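Local coordinates for protein actinorhodin polyketide putative beta-ketoacyl synthase 2 (PDB 1TQY) that probably acts as the chain length factor that pairs with a ketosynthase partner in making the actinorhodin polyketide, an antibiotic of Streptomyces coelicolor, at residues 108-113 / 147-152; 119-124 / 199-204; 166-171 / 340-345; 352-357 / 406-411; 360-365 / 387-392. All coordinates share one frame; numbering follows the deposited sequence.

Contact 1 of 5, residues 108-113 / 147-152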
# COMPACT_ATOMS: atom_id res chain seq x y z
N VAL B 108 9.85 -4.20 -7.66
CA VAL B 108 8.81 -5.09 -7.15
C VAL B 108 7.60 -4.29 -6.68
O VAL B 108 7.70 -3.46 -5.77
CB VAL B 108 9.34 -5.97 -5.99
CG1 VAL B 108 8.22 -6.86 -5.44
CG2 VAL B 108 10.48 -6.87 -6.48
N VAL B 109 6.46 -4.54 -7.31
CA VAL B 109 5.22 -3.85 -6.96
C VAL B 109 4.11 -4.87 -6.71
O VAL B 109 3.67 -5.56 -7.62
CB VAL B 109 4.75 -2.91 -8.08
CG1 VAL B 109 3.54 -2.12 -7.60
CG2 VAL B 109 5.88 -1.98 -8.47
N THR B 110 3.66 -4.95 -5.45
CA THR B 110 2.60 -5.89 -5.09
C THR B 110 1.44 -5.21 -4.41
O THR B 110 1.56 -4.08 -3.95
CB THR B 110 3.08 -6.94 -4.07
OG1 THR B 110 3.50 -6.27 -2.87
CG2 THR B 110 4.22 -7.78 -4.65
N ALA B 111 0.31 -5.90 -4.36
CA ALA B 111 -0.84 -5.38 -3.65
C ALA B 111 -1.04 -6.37 -2.50
O ALA B 111 -0.72 -7.55 -2.63
CB ALA B 111 -2.07 -5.35 -4.55
N ASN B 112 -1.54 -5.90 -1.36
CA ASN B 112 -1.77 -6.78 -0.22
C ASN B 112 -3.03 -6.29 0.49
O ASN B 112 -3.13 -5.11 0.83
CB ASN B 112 -0.58 -6.74 0.75
CG ASN B 112 -0.45 -8.00 1.56
OD1 ASN B 112 -1.45 -8.57 2.01
ND2 ASN B 112 0.79 -8.44 1.78
N ALA B 113 -3.99 -7.17 0.72
CA ALA B 113 -5.22 -6.74 1.37
C ALA B 113 -5.32 -7.04 2.87
O ALA B 113 -5.71 -6.18 3.65
CB ALA B 113 -6.40 -7.37 0.64
N VAL B 147 5.10 -6.54 3.45
CA VAL B 147 5.85 -7.79 3.56
C VAL B 147 6.22 -8.53 2.27
O VAL B 147 7.40 -8.82 2.05
CB VAL B 147 5.17 -8.81 4.56
CG1 VAL B 147 3.80 -9.27 4.04
CG2 VAL B 147 6.09 -10.00 4.77
N ASN B 148 5.25 -8.80 1.41
CA ASN B 148 5.58 -9.53 0.18
C ASN B 148 6.48 -8.80 -0.81
O ASN B 148 7.18 -9.43 -1.60
CB ASN B 148 4.30 -10.01 -0.49
CG ASN B 148 3.47 -10.83 0.45
OD1 ASN B 148 4.01 -11.60 1.26
ND2 ASN B 148 2.15 -10.68 0.38
N THR B 149 6.47 -7.47 -0.78
CA THR B 149 7.34 -6.75 -1.69
C THR B 149 8.77 -6.87 -1.15
O THR B 149 9.70 -7.23 -1.89
CB THR B 149 6.93 -5.27 -1.82
OG1 THR B 149 5.72 -5.17 -2.58
CG2 THR B 149 8.01 -4.47 -2.52
N GLY B 150 8.94 -6.60 0.13
CA GLY B 150 10.24 -6.69 0.75
C GLY B 150 10.88 -8.07 0.70
O GLY B 150 12.09 -8.19 0.52
N GLN B 151 10.08 -9.12 0.88
CA GLN B 151 10.61 -10.48 0.85
C GLN B 151 10.98 -10.89 -0.57
O GLN B 151 12.00 -11.55 -0.78
CB GLN B 151 9.61 -11.49 1.44
CG GLN B 151 9.39 -11.38 2.95
CD GLN B 151 10.57 -11.90 3.78
OE1 GLN B 151 10.45 -12.07 5.00
NE2 GLN B 151 11.71 -12.14 3.13
N ILE B 152 10.16 -10.51 -1.54
CA ILE B 152 10.47 -10.86 -2.92
C ILE B 152 11.76 -10.11 -3.32
O ILE B 152 12.66 -10.67 -3.94
CB ILE B 152 9.29 -10.49 -3.86
CG1 ILE B 152 8.12 -11.45 -3.58
CG2 ILE B 152 9.71 -10.57 -5.30
CD1 ILE B 152 6.84 -11.12 -4.32
O HOH W 1 3.32 -6.87 -0.05
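V108 opens the contact by laying its side chain against T149 and I152 of helix 147-156. CG1 of V108 stands anti to the backbone N (chi1 178°), which brings it to 3.8 Å from CG2 of T149. The other branch, CG2 of V108, meets CG2 of I152 at 4.0 Å. V109 turns away from the helix and packs on H178 of helix 171-185. T110 turns back to the helix. Its CG2 lies 4.3 Å from CD1 of I152. OG1 of T110 and OG1 of T149 form a very short hydroxyl pair, 2.5 Å apart, and the placing of the proton is doubtful. T149 OG1 also bonds S163 O on the neighbouring strand. A water sits 2.9 Å from OG1 of T110 and is weakly held by N of T149. N112 ends the run. Its ND2 lies 3.0 Å from ND2 of N148, with the two amide planes only 14° apart. Two donors face each other there, so this is no hydrogen bond. N112 ND2 bonds weakly to Y145 O. The contact therefore joins strand and helix by apolar packing at one end and by buried hydroxyls and a water toward the other, while G115 N and T80 OG1 hold the asparagine OD1 atoms from outside.

Contact 2 of 5, residues 119-124 / 199-204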
# COMPACT_ATOMS: atom_id res chain seq x y z
N PHE B 119 -0.48 -15.13 10.80
CA PHE B 119 0.67 -14.88 11.64
C PHE B 119 0.36 -13.88 12.75
O PHE B 119 0.64 -14.14 13.92
CB PHE B 119 1.86 -14.38 10.81
CG PHE B 119 3.18 -14.44 11.53
CD1 PHE B 119 3.48 -13.55 12.55
CD2 PHE B 119 4.11 -15.44 11.21
CE1 PHE B 119 4.68 -13.64 13.26
CE2 PHE B 119 5.31 -15.53 11.91
CZ PHE B 119 5.60 -14.63 12.94
N THR B 120 -0.23 -12.75 12.41
CA THR B 120 -0.50 -11.76 13.45
C THR B 120 -1.54 -12.22 14.48
O THR B 120 -1.46 -11.83 15.65
CB THR B 120 -0.92 -10.38 12.83
OG1 THR B 120 -0.75 -9.36 13.81
CG2 THR B 120 -2.38 -10.38 12.39
N HIS B 121 -2.51 -13.03 14.06
CA HIS B 121 -3.53 -13.52 14.99
C HIS B 121 -2.84 -14.34 16.09
O HIS B 121 -3.09 -14.15 17.28
CB HIS B 121 -4.55 -14.39 14.26
CG HIS B 121 -5.66 -14.90 15.13
ND1 HIS B 121 -6.61 -15.80 14.67
CD2 HIS B 121 -5.97 -14.66 16.43
CE1 HIS B 121 -7.44 -16.09 15.65
NE2 HIS B 121 -7.08 -15.42 16.73
N ARG B 122 -1.95 -15.24 15.69
CA ARG B 122 -1.23 -16.06 16.67
C ARG B 122 -0.40 -15.17 17.60
O ARG B 122 -0.26 -15.47 18.79
CB ARG B 122 -0.32 -17.07 15.95
CG ARG B 122 -1.06 -17.98 14.99
CD ARG B 122 -0.14 -18.79 14.11
NE ARG B 122 -0.90 -19.56 13.15
CZ ARG B 122 -1.73 -20.55 13.47
NH1 ARG B 122 -1.89 -20.89 14.74
NH2 ARG B 122 -2.42 -21.18 12.53
N GLU B 123 0.16 -14.08 17.08
CA GLU B 123 0.96 -13.20 17.93
C GLU B 123 0.08 -12.44 18.90
O GLU B 123 0.49 -12.14 20.03
CB GLU B 123 1.80 -12.24 17.08
CG GLU B 123 2.94 -12.91 16.30
CD GLU B 123 3.82 -13.82 17.17
OE1 GLU B 123 4.12 -13.44 18.32
OE2 GLU B 123 4.23 -14.90 16.68
N PHE B 124 -1.14 -12.12 18.48
CA PHE B 124 -2.09 -11.42 19.35
C PHE B 124 -2.49 -12.35 20.49
O PHE B 124 -2.64 -11.93 21.64
CB PHE B 124 -3.36 -11.03 18.58
CG PHE B 124 -3.35 -9.64 18.05
CD1 PHE B 124 -3.57 -8.56 18.90
CD2 PHE B 124 -3.16 -9.40 16.70
CE1 PHE B 124 -3.62 -7.26 18.42
CE2 PHE B 124 -3.21 -8.09 16.19
CZ PHE B 124 -3.44 -7.02 17.05
N LEU B 199 -7.37 -17.41 6.13
CA LEU B 199 -8.08 -18.60 6.53
C LEU B 199 -7.84 -19.06 7.96
O LEU B 199 -7.58 -20.23 8.21
CB LEU B 199 -7.78 -19.74 5.56
CG LEU B 199 -8.24 -19.44 4.13
CD1 LEU B 199 -7.93 -20.63 3.24
CD2 LEU B 199 -9.75 -19.16 4.14
N ASP B 200 -7.91 -18.12 8.89
CA ASP B 200 -7.76 -18.43 10.30
C ASP B 200 -9.11 -17.99 10.86
O ASP B 200 -9.85 -17.28 10.18
CB ASP B 200 -6.66 -17.59 10.94
CG ASP B 200 -7.00 -16.13 10.95
OD1 ASP B 200 -7.35 -15.59 12.03
OD2 ASP B 200 -6.92 -15.50 9.87
N PRO B 201 -9.45 -18.40 12.09
CA PRO B 201 -10.74 -18.01 12.64
C PRO B 201 -11.04 -16.50 12.61
O PRO B 201 -12.14 -16.10 12.23
CB PRO B 201 -10.69 -18.55 14.06
CG PRO B 201 -9.77 -19.76 13.93
CD PRO B 201 -8.69 -19.24 13.04
N TRP B 202 -10.09 -15.66 13.02
CA TRP B 202 -10.31 -14.21 13.04
C TRP B 202 -10.45 -13.66 11.62
O TRP B 202 -11.39 -12.91 11.33
CB TRP B 202 -9.17 -13.51 13.78
CG TRP B 202 -9.45 -12.06 14.15
CD1 TRP B 202 -10.65 -11.40 14.08
CD2 TRP B 202 -8.50 -11.11 14.64
NE1 TRP B 202 -10.50 -10.10 14.51
CE2 TRP B 202 -9.19 -9.89 14.86
CE3 TRP B 202 -7.12 -11.16 14.93
CZ2 TRP B 202 -8.55 -8.73 15.34
CZ3 TRP B 202 -6.49 -10.00 15.42
CH2 TRP B 202 -7.21 -8.81 15.61
N GLY B 203 -9.52 -14.04 10.75
CA GLY B 203 -9.59 -13.58 9.37
C GLY B 203 -10.92 -14.00 8.74
O GLY B 203 -11.51 -13.27 7.95
N TRP B 204 -11.40 -15.18 9.11
CA TRP B 204 -12.66 -15.71 8.58
C TRP B 204 -13.87 -14.89 9.02
O TRP B 204 -14.71 -14.47 8.20
CB TRP B 204 -12.84 -17.16 9.05
CG TRP B 204 -13.97 -17.86 8.36
CD1 TRP B 204 -15.13 -18.30 8.92
CD2 TRP B 204 -14.06 -18.14 6.96
NE1 TRP B 204 -15.95 -18.84 7.95
CE2 TRP B 204 -15.32 -18.76 6.74
CE3 TRP B 204 -13.21 -17.94 5.87
CZ2 TRP B 204 -15.74 -19.17 5.47
CZ3 TRP B 204 -13.63 -18.35 4.60
CH2 TRP B 204 -14.89 -18.96 4.42
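An aspartate at the N-cap of helix 201-208 and a cluster of three aromatic rings join that helix to helix 117-129. The cap is D200, whose OD1 accepts from N of G203 at 3.0 Å in a nearly straight bond. The same oxygen accepts from ND1 of H121 at 2.7 Å. This second bond is bent (136° at the hydrogen), on the anti side but tilted out of the carboxylate plane. The two donors reach OD1 from opposite faces of that plane, which probably helps fix the rotation of the H121 ring. CB of W202 covers one face of this ring, a CH-pi contact of 3.8 Å from CB to the H121 centroid. The indole of W202 turns an edge toward the face of the H121 ring. It also meets F124 as a T-shaped pair, planes at 85°, with CZ3 of W202 3.6 Å from CD2 of F124. CG of W202 is anti to its backbone N (chi1 -166°), which carries the indole out between H121 and F124. An aromatic side chain of the partner protein stacks on H121, and aromatic side chains of that protein also meet W202 and F124. Around the contact, helix 139-142 touches F119 and E123, and strand 55-57 touches L199 and W204.

Contact 3 of 5, residues 166-171 / 340-345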
# COMPACT_ATOMS: atom_id res chain seq x y z
N VAL B 166 -2.64 -1.07 -1.15
CA VAL B 166 -3.78 -1.72 -0.53
C VAL B 166 -5.05 -1.04 -1.06
O VAL B 166 -5.22 0.17 -0.90
CB VAL B 166 -3.77 -1.61 1.03
CG1 VAL B 166 -4.99 -2.34 1.59
CG2 VAL B 166 -2.49 -2.23 1.61
N ALA B 167 -5.92 -1.83 -1.68
CA ALA B 167 -7.19 -1.35 -2.24
C ALA B 167 -8.11 -2.56 -2.42
O ALA B 167 -8.72 -2.76 -3.48
CB ALA B 167 -6.95 -0.67 -3.59
N GLU B 168 -8.20 -3.37 -1.37
CA GLU B 168 -8.98 -4.60 -1.36
C GLU B 168 -8.75 -5.36 -2.68
O GLU B 168 -7.60 -5.44 -3.13
CB GLU B 168 -10.45 -4.30 -1.11
CG GLU B 168 -11.15 -5.42 -0.36
CD GLU B 168 -12.15 -6.14 -1.23
OE1 GLU B 168 -12.65 -7.20 -0.80
OE2 GLU B 168 -12.44 -5.64 -2.34
N GLN B 169 -9.80 -5.90 -3.29
CA GLN B 169 -9.63 -6.67 -4.55
C GLN B 169 -9.25 -5.84 -5.77
O GLN B 169 -8.93 -6.38 -6.83
CB GLN B 169 -10.91 -7.48 -4.87
CG GLN B 169 -10.76 -8.42 -6.10
CD GLN B 169 -11.05 -9.89 -5.79
OE1 GLN B 169 -11.00 -10.30 -4.63
NE2 GLN B 169 -11.34 -10.68 -6.82
N ALA B 170 -9.28 -4.53 -5.65
CA ALA B 170 -8.90 -3.71 -6.79
C ALA B 170 -7.38 -3.53 -6.81
O ALA B 170 -6.79 -3.26 -7.84
CB ALA B 170 -9.58 -2.35 -6.71
N GLY B 171 -6.78 -3.70 -5.64
CA GLY B 171 -5.34 -3.51 -5.49
C GLY B 171 -4.45 -4.25 -6.46
O GLY B 171 -3.50 -3.67 -6.99
N ARG B 340 -12.84 -15.39 -4.56
CA ARG B 340 -12.21 -14.07 -4.67
C ARG B 340 -10.92 -14.09 -3.85
O ARG B 340 -10.94 -14.34 -2.64
CB ARG B 340 -13.16 -12.99 -4.14
CG ARG B 340 -14.43 -12.79 -4.99
CD ARG B 340 -15.25 -11.56 -4.56
NE ARG B 340 -14.63 -10.27 -4.88
CZ ARG B 340 -14.63 -9.70 -6.08
NH1 ARG B 340 -15.23 -10.30 -7.10
NH2 ARG B 340 -14.06 -8.51 -6.25
N LEU B 341 -9.81 -13.80 -4.51
CA LEU B 341 -8.51 -13.83 -3.85
C LEU B 341 -8.00 -12.45 -3.46
O LEU B 341 -6.81 -12.26 -3.20
CB LEU B 341 -7.49 -14.54 -4.75
CG LEU B 341 -7.97 -15.83 -5.44
CD1 LEU B 341 -6.83 -16.36 -6.28
CD2 LEU B 341 -8.41 -16.90 -4.40
N TYR B 342 -8.90 -11.47 -3.41
CA TYR B 342 -8.54 -10.13 -2.99
C TYR B 342 -7.39 -9.54 -3.81
O TYR B 342 -7.55 -9.29 -5.00
CB TYR B 342 -8.20 -10.15 -1.49
CG TYR B 342 -9.35 -10.65 -0.63
CD1 TYR B 342 -10.49 -9.87 -0.46
CD2 TYR B 342 -9.32 -11.91 -0.04
CE1 TYR B 342 -11.58 -10.34 0.28
CE2 TYR B 342 -10.41 -12.39 0.70
CZ TYR B 342 -11.54 -11.60 0.85
OH TYR B 342 -12.62 -12.08 1.55
N SER B 343 -6.24 -9.32 -3.18
CA SER B 343 -5.13 -8.75 -3.91
C SER B 343 -4.62 -9.74 -4.95
O SER B 343 -3.86 -9.38 -5.85
CB SER B 343 -4.00 -8.32 -2.97
OG SER B 343 -3.17 -9.41 -2.59
N GLY B 344 -5.06 -10.99 -4.85
CA GLY B 344 -4.64 -12.00 -5.82
C GLY B 344 -5.58 -12.11 -7.01
O GLY B 344 -5.19 -12.58 -8.08
N GLY B 345 -6.81 -11.63 -6.84
CA GLY B 345 -7.81 -11.73 -7.90
C GLY B 345 -7.54 -11.04 -9.22
O GLY B 345 -7.72 -11.63 -10.29
O HOH W 2 -13.35 -9.43 -2.86
O HOH W 3 -14.47 -6.73 -3.76
O HOH W 4 -6.65 -7.71 -7.16
O HOH W 5 -10.40 -13.83 -7.35
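The amide of Q169 lies stacked on one face of the R340 guanidinium, the two planes 17° apart. NE2 of Q169 sits over the centre of that group, 3.5 Å from CZ of R340. At the guanidinium edge, in its plane, a water is 2.5 Å from NE of R340. This water lies between that NE and the OE1 oxygens of E168 and Q169. NH2 of R340 has its main partner elsewhere, in a salt bridge to D305. The second flat group, the Y342 ring, is met at its edge by the E168 carboxylate, with OE1 of E168 3.5 Å from CD1 of Y342. The hydroxyl of Y342 bonds Q207 and Y233.

Q169 leaves the backbone with CG anti to N and then bends at chi2, which turns its amide toward the 340-345 loop. OE1 of Q169 takes a weak hydrogen bond from N of Y342 at 2.7 Å. The backbones also come close. CA of Q169 makes a CH...O contact of 3.4 Å with O of Y342. One water joins the carbonyls, 2.7 Å from O of Q169 and 2.8 Å from O of Y342. Within the first loop, OE2 of E168 accepts from N of Q169 at 2.8 Å.

The two loops have similar backbone shapes. E168 and Y342 both have positive phi (43° and 56°), and a helix follows each loop. This is consistent with the internally duplicated thiolase fold. Q169 probably occupies the position of the nucleophilic cysteine of ketosynthases, as in other chain length factors.

Contact 4 of 5, residues 352-357 / 406-411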
# COMPACT_ATOMS: atom_id res chain seq x y z
N THR B 352 -5.22 -15.34 -16.50
CA THR B 352 -6.24 -16.13 -17.18
C THR B 352 -6.58 -15.52 -18.54
O THR B 352 -6.75 -16.24 -19.52
CB THR B 352 -7.48 -16.24 -16.29
OG1 THR B 352 -7.08 -16.67 -14.98
CG2 THR B 352 -8.45 -17.27 -16.84
N ALA B 353 -6.65 -14.19 -18.60
CA ALA B 353 -6.95 -13.48 -19.85
C ALA B 353 -5.83 -13.66 -20.88
O ALA B 353 -6.09 -13.99 -22.04
CB ALA B 353 -7.17 -12.00 -19.57
N LEU B 354 -4.59 -13.48 -20.45
CA LEU B 354 -3.44 -13.63 -21.35
C LEU B 354 -3.40 -15.03 -21.96
O LEU B 354 -3.06 -15.20 -23.14
CB LEU B 354 -2.13 -13.34 -20.60
CG LEU B 354 -1.92 -11.86 -20.26
CD1 LEU B 354 -0.82 -11.67 -19.21
CD2 LEU B 354 -1.59 -11.11 -21.53
N MET B 355 -3.75 -16.02 -21.15
CA MET B 355 -3.77 -17.40 -21.58
C MET B 355 -4.86 -17.64 -22.61
O MET B 355 -4.72 -18.46 -23.52
CB MET B 355 -3.99 -18.32 -20.37
CG MET B 355 -2.74 -18.53 -19.53
SD MET B 355 -1.58 -19.66 -20.35
CE MET B 355 -0.72 -18.56 -21.40
N SER B 356 -5.96 -16.91 -22.45
CA SER B 356 -7.07 -17.02 -23.36
C SER B 356 -6.62 -16.44 -24.70
O SER B 356 -6.86 -17.03 -25.75
CB SER B 356 -8.27 -16.24 -22.81
OG SER B 356 -8.73 -16.83 -21.60
N LEU B 357 -5.94 -15.30 -24.65
CA LEU B 357 -5.44 -14.68 -25.86
C LEU B 357 -4.42 -15.58 -26.55
O LEU B 357 -4.45 -15.74 -27.77
CB LEU B 357 -4.78 -13.34 -25.54
CG LEU B 357 -5.68 -12.30 -24.87
CD1 LEU B 357 -4.87 -11.06 -24.60
CD2 LEU B 357 -6.88 -12.00 -25.75
N ALA B 406 -8.01 -2.90 -16.87
CA ALA B 406 -6.75 -3.14 -17.56
C ALA B 406 -7.01 -3.77 -18.91
O ALA B 406 -7.78 -4.72 -19.03
CB ALA B 406 -5.88 -4.06 -16.72
N VAL B 407 -6.37 -3.23 -19.94
CA VAL B 407 -6.55 -3.78 -21.28
C VAL B 407 -5.28 -4.50 -21.71
O VAL B 407 -4.18 -3.96 -21.60
CB VAL B 407 -6.96 -2.67 -22.28
CG1 VAL B 407 -6.28 -1.38 -21.92
CG2 VAL B 407 -6.62 -3.09 -23.71
N LEU B 408 -5.44 -5.73 -22.19
CA LEU B 408 -4.30 -6.55 -22.62
C LEU B 408 -4.40 -6.87 -24.11
O LEU B 408 -5.50 -6.90 -24.67
CB LEU B 408 -4.29 -7.87 -21.83
CG LEU B 408 -4.30 -7.77 -20.30
CD1 LEU B 408 -4.39 -9.15 -19.72
CD2 LEU B 408 -3.03 -7.07 -19.83
N ARG B 409 -3.26 -7.12 -24.73
CA ARG B 409 -3.23 -7.46 -26.15
C ARG B 409 -2.42 -8.73 -26.41
O ARG B 409 -1.45 -9.01 -25.71
CB ARG B 409 -2.61 -6.34 -26.98
CG ARG B 409 -3.44 -5.09 -27.08
CD ARG B 409 -3.29 -4.49 -28.47
NE ARG B 409 -3.91 -3.17 -28.55
CZ ARG B 409 -3.40 -2.08 -27.98
NH1 ARG B 409 -2.26 -2.16 -27.31
NH2 ARG B 409 -4.04 -0.93 -28.08
N ARG B 410 -2.84 -9.47 -27.43
CA ARG B 410 -2.17 -10.70 -27.83
C ARG B 410 -0.76 -10.35 -28.30
O ARG B 410 -0.58 -9.38 -29.03
CB ARG B 410 -2.93 -11.35 -28.99
CG ARG B 410 -3.10 -12.87 -28.92
CD ARG B 410 -1.79 -13.66 -28.98
NE ARG B 410 -1.06 -13.67 -27.71
CZ ARG B 410 -0.03 -14.47 -27.45
NH1 ARG B 410 0.39 -15.33 -28.37
NH2 ARG B 410 0.58 -14.41 -26.28
N PHE B 411 0.22 -11.14 -27.88
CA PHE B 411 1.61 -10.91 -28.27
C PHE B 411 1.85 -11.19 -29.76
O PHE B 411 1.79 -12.38 -30.14
CB PHE B 411 2.56 -11.78 -27.43
CG PHE B 411 4.01 -11.61 -27.79
CD1 PHE B 411 4.73 -12.67 -28.34
CD2 PHE B 411 4.65 -10.39 -27.60
CE1 PHE B 411 6.07 -12.52 -28.70
CE2 PHE B 411 5.99 -10.22 -27.95
CZ PHE B 411 6.70 -11.29 -28.50
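The helical segment 352-357 runs beside strand segment 406-410 in roughly the same direction. Their axes pass 8.3 Å apart at 28°, and the CA atoms of L357 and R410 are 5.5 Å from each other. L408 is the strand residue that points at the helix. Its CD1 lies 3.7 Å from CG of L354, and the two leucine chains cross at about a right angle. The same methyl is 4.0 Å from CB of A353, so it touches two successive helix residues. Further along the strand, CD1 of L357 rests on backbone, 3.8 Å from C of R409. CB of L357 meets CG of R410 at 3.8 Å.

CG of R410 also comes to 3.4 Å from O of L357, near the last turn of the helix. The R410 chain bends at chi2 and again at chi3, and these bends lay CD and NE along the L357 carbonyl. The guanidinium itself has CB of F411, the last modelled residue, over one face, and its NH2 bonds O of Y259. R409 turns away from the helix, and its NH2 bonds O of A292. A353 and S356 also touch F303 of strand 301-303.

No hydrogen bond crosses between the segments. The grip is that of leucine methyls and an arginine's carbon chain, while the two guanidinium groups bond the carbonyls of Y259 and A292 instead. The positive group of R410 lies near the C-terminal part of the helix, where its carbonyls gather, and this may be mildly favourable.

Contact 5 of 5, residues 360-365 / 387-392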
# COMPACT_ATOMS: atom_id res chain seq x y z
N GLY B 360 -6.14 -18.82 -27.86
CA GLY B 360 -7.25 -18.62 -28.78
C GLY B 360 -8.63 -19.04 -28.29
O GLY B 360 -9.55 -19.19 -29.09
N VAL B 361 -8.78 -19.24 -26.98
CA VAL B 361 -10.06 -19.63 -26.40
C VAL B 361 -10.39 -18.83 -25.15
O VAL B 361 -9.50 -18.46 -24.38
CB VAL B 361 -10.09 -21.13 -26.02
CG1 VAL B 361 -9.91 -21.99 -27.26
CG2 VAL B 361 -9.00 -21.43 -24.99
N ILE B 362 -11.67 -18.54 -24.95
CA ILE B 362 -12.10 -17.79 -23.77
C ILE B 362 -12.41 -18.73 -22.60
O ILE B 362 -13.31 -19.57 -22.70
CB ILE B 362 -13.37 -16.94 -24.06
CG1 ILE B 362 -13.07 -15.94 -25.19
CG2 ILE B 362 -13.81 -16.20 -22.79
CD1 ILE B 362 -14.27 -15.11 -25.64
N ALA B 363 -11.67 -18.58 -21.51
CA ALA B 363 -11.86 -19.39 -20.31
C ALA B 363 -13.33 -19.22 -19.92
O ALA B 363 -13.83 -18.11 -19.84
CB ALA B 363 -10.96 -18.88 -19.20
N PRO B 364 -14.04 -20.33 -19.65
CA PRO B 364 -15.45 -20.28 -19.29
C PRO B 364 -15.76 -19.93 -17.83
O PRO B 364 -14.87 -19.85 -16.99
CB PRO B 364 -15.94 -21.67 -19.65
CG PRO B 364 -14.77 -22.52 -19.22
CD PRO B 364 -13.58 -21.73 -19.77
N THR B 365 -17.05 -19.72 -17.55
CA THR B 365 -17.50 -19.42 -16.19
C THR B 365 -18.19 -20.67 -15.67
O THR B 365 -19.04 -21.24 -16.36
CB THR B 365 -18.51 -18.26 -16.18
OG1 THR B 365 -17.96 -17.13 -16.86
CG2 THR B 365 -18.85 -17.87 -14.74
N THR B 387 -13.11 -18.21 -29.82
CA THR B 387 -13.29 -17.03 -30.65
C THR B 387 -11.95 -16.40 -31.03
O THR B 387 -11.91 -15.41 -31.77
CB THR B 387 -14.09 -15.94 -29.92
OG1 THR B 387 -13.27 -15.36 -28.89
CG2 THR B 387 -15.33 -16.53 -29.27
N ALA B 388 -10.87 -16.96 -30.50
CA ALA B 388 -9.52 -16.44 -30.75
C ALA B 388 -9.44 -14.94 -30.48
O ALA B 388 -9.13 -14.16 -31.39
CB ALA B 388 -9.09 -16.75 -32.18
N PRO B 389 -9.72 -14.51 -29.23
CA PRO B 389 -9.67 -13.09 -28.87
C PRO B 389 -8.25 -12.54 -28.96
O PRO B 389 -7.28 -13.27 -28.76
CB PRO B 389 -10.20 -13.08 -27.44
CG PRO B 389 -9.73 -14.40 -26.91
CD PRO B 389 -10.05 -15.34 -28.06
N ARG B 390 -8.13 -11.25 -29.27
CA ARG B 390 -6.81 -10.64 -29.40
C ARG B 390 -6.64 -9.51 -28.38
O ARG B 390 -5.53 -9.10 -28.06
CB ARG B 390 -6.63 -10.09 -30.81
CG ARG B 390 -5.19 -10.07 -31.28
CD ARG B 390 -4.94 -8.97 -32.31
NE ARG B 390 -4.92 -7.64 -31.69
CZ ARG B 390 -4.67 -6.51 -32.34
NH1 ARG B 390 -4.42 -6.54 -33.64
NH2 ARG B 390 -4.66 -5.35 -31.68
N THR B 391 -7.76 -9.00 -27.89
CA THR B 391 -7.74 -7.92 -26.91
C THR B 391 -8.73 -8.25 -25.80
O THR B 391 -9.88 -8.58 -26.06
CB THR B 391 -8.13 -6.58 -27.54
OG1 THR B 391 -7.18 -6.25 -28.57
CG2 THR B 391 -8.13 -5.47 -26.50
N ALA B 392 -8.27 -8.16 -24.56
CA ALA B 392 -9.12 -8.46 -23.43
C ALA B 392 -9.13 -7.31 -22.45
O ALA B 392 -8.13 -6.62 -22.29
CB ALA B 392 -8.63 -9.73 -22.74
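This is a partly buried loop-to-loop contact, where the chain leaving helix 345-359 meets the turn that leads into strand 391-398. G360 and A388 make its centre, with CA atoms 3.7 Å apart. G360 is the first residue past the helix and has positive phi (68°). Its carbonyl O accepts from N of A388 at 3.0 Å. The bond is bent, and the donor stands above the carbonyl plane rather than on a lone pair. CB of A388 itself leans away, yet still lies 4.0 Å from O of G360. The ring of P389 completes this side, its CD 4.0 Å from C of G360.

I362 carries the side-chain part. With CG1 anti to the carbonyl carbon (chi1 -60°), the extended chain (chi2 176°) carries CD1 to T387. CD1 of I362 is 3.4 Å from OG1 of T387 and 4.0 Å from CG2 of the same residue, so the methyl meets both branches of the threonine. CG1 of I362 packs on CG of P389 at 4.1 Å, the two side chains crossing at a slant. Both I362 and P389 also rest on V301 of strand 301-303. The backbone of I362 pairs with R385, just ahead of the turn, and D300 binds the backbone N atoms of R390 and T391.

T387 and A388 face solvent, while I362 and P389 are buried. One bent backbone bond serves the exposed side and apolar carbons fill the buried side, so the contact probably relies largely on shape and burial.

From the N terminus, contact 1 closes first, tying strand 106-111 to helix 147-156. Contact 2 starts inside that loop, on helix 117-129, and closes on helix 201-208, so the two cross. Contact 3 opens at 166-171, before contact 2 has closed, and crosses it in turn. It spans to 340-345 and joins the N-terminal and C-terminal halves near the chain centre. It touches contact 1, where S343 meets A111. Contact 4 then links helix 345-359 with the last strand, 402-410. Contact 5 lies wholly within that span and joins the exit of helix 345-359 to the turn before strand 391-398, the sheet neighbour of 402-410. Contacts 4 and 5 lie across the chain centre from contact 2.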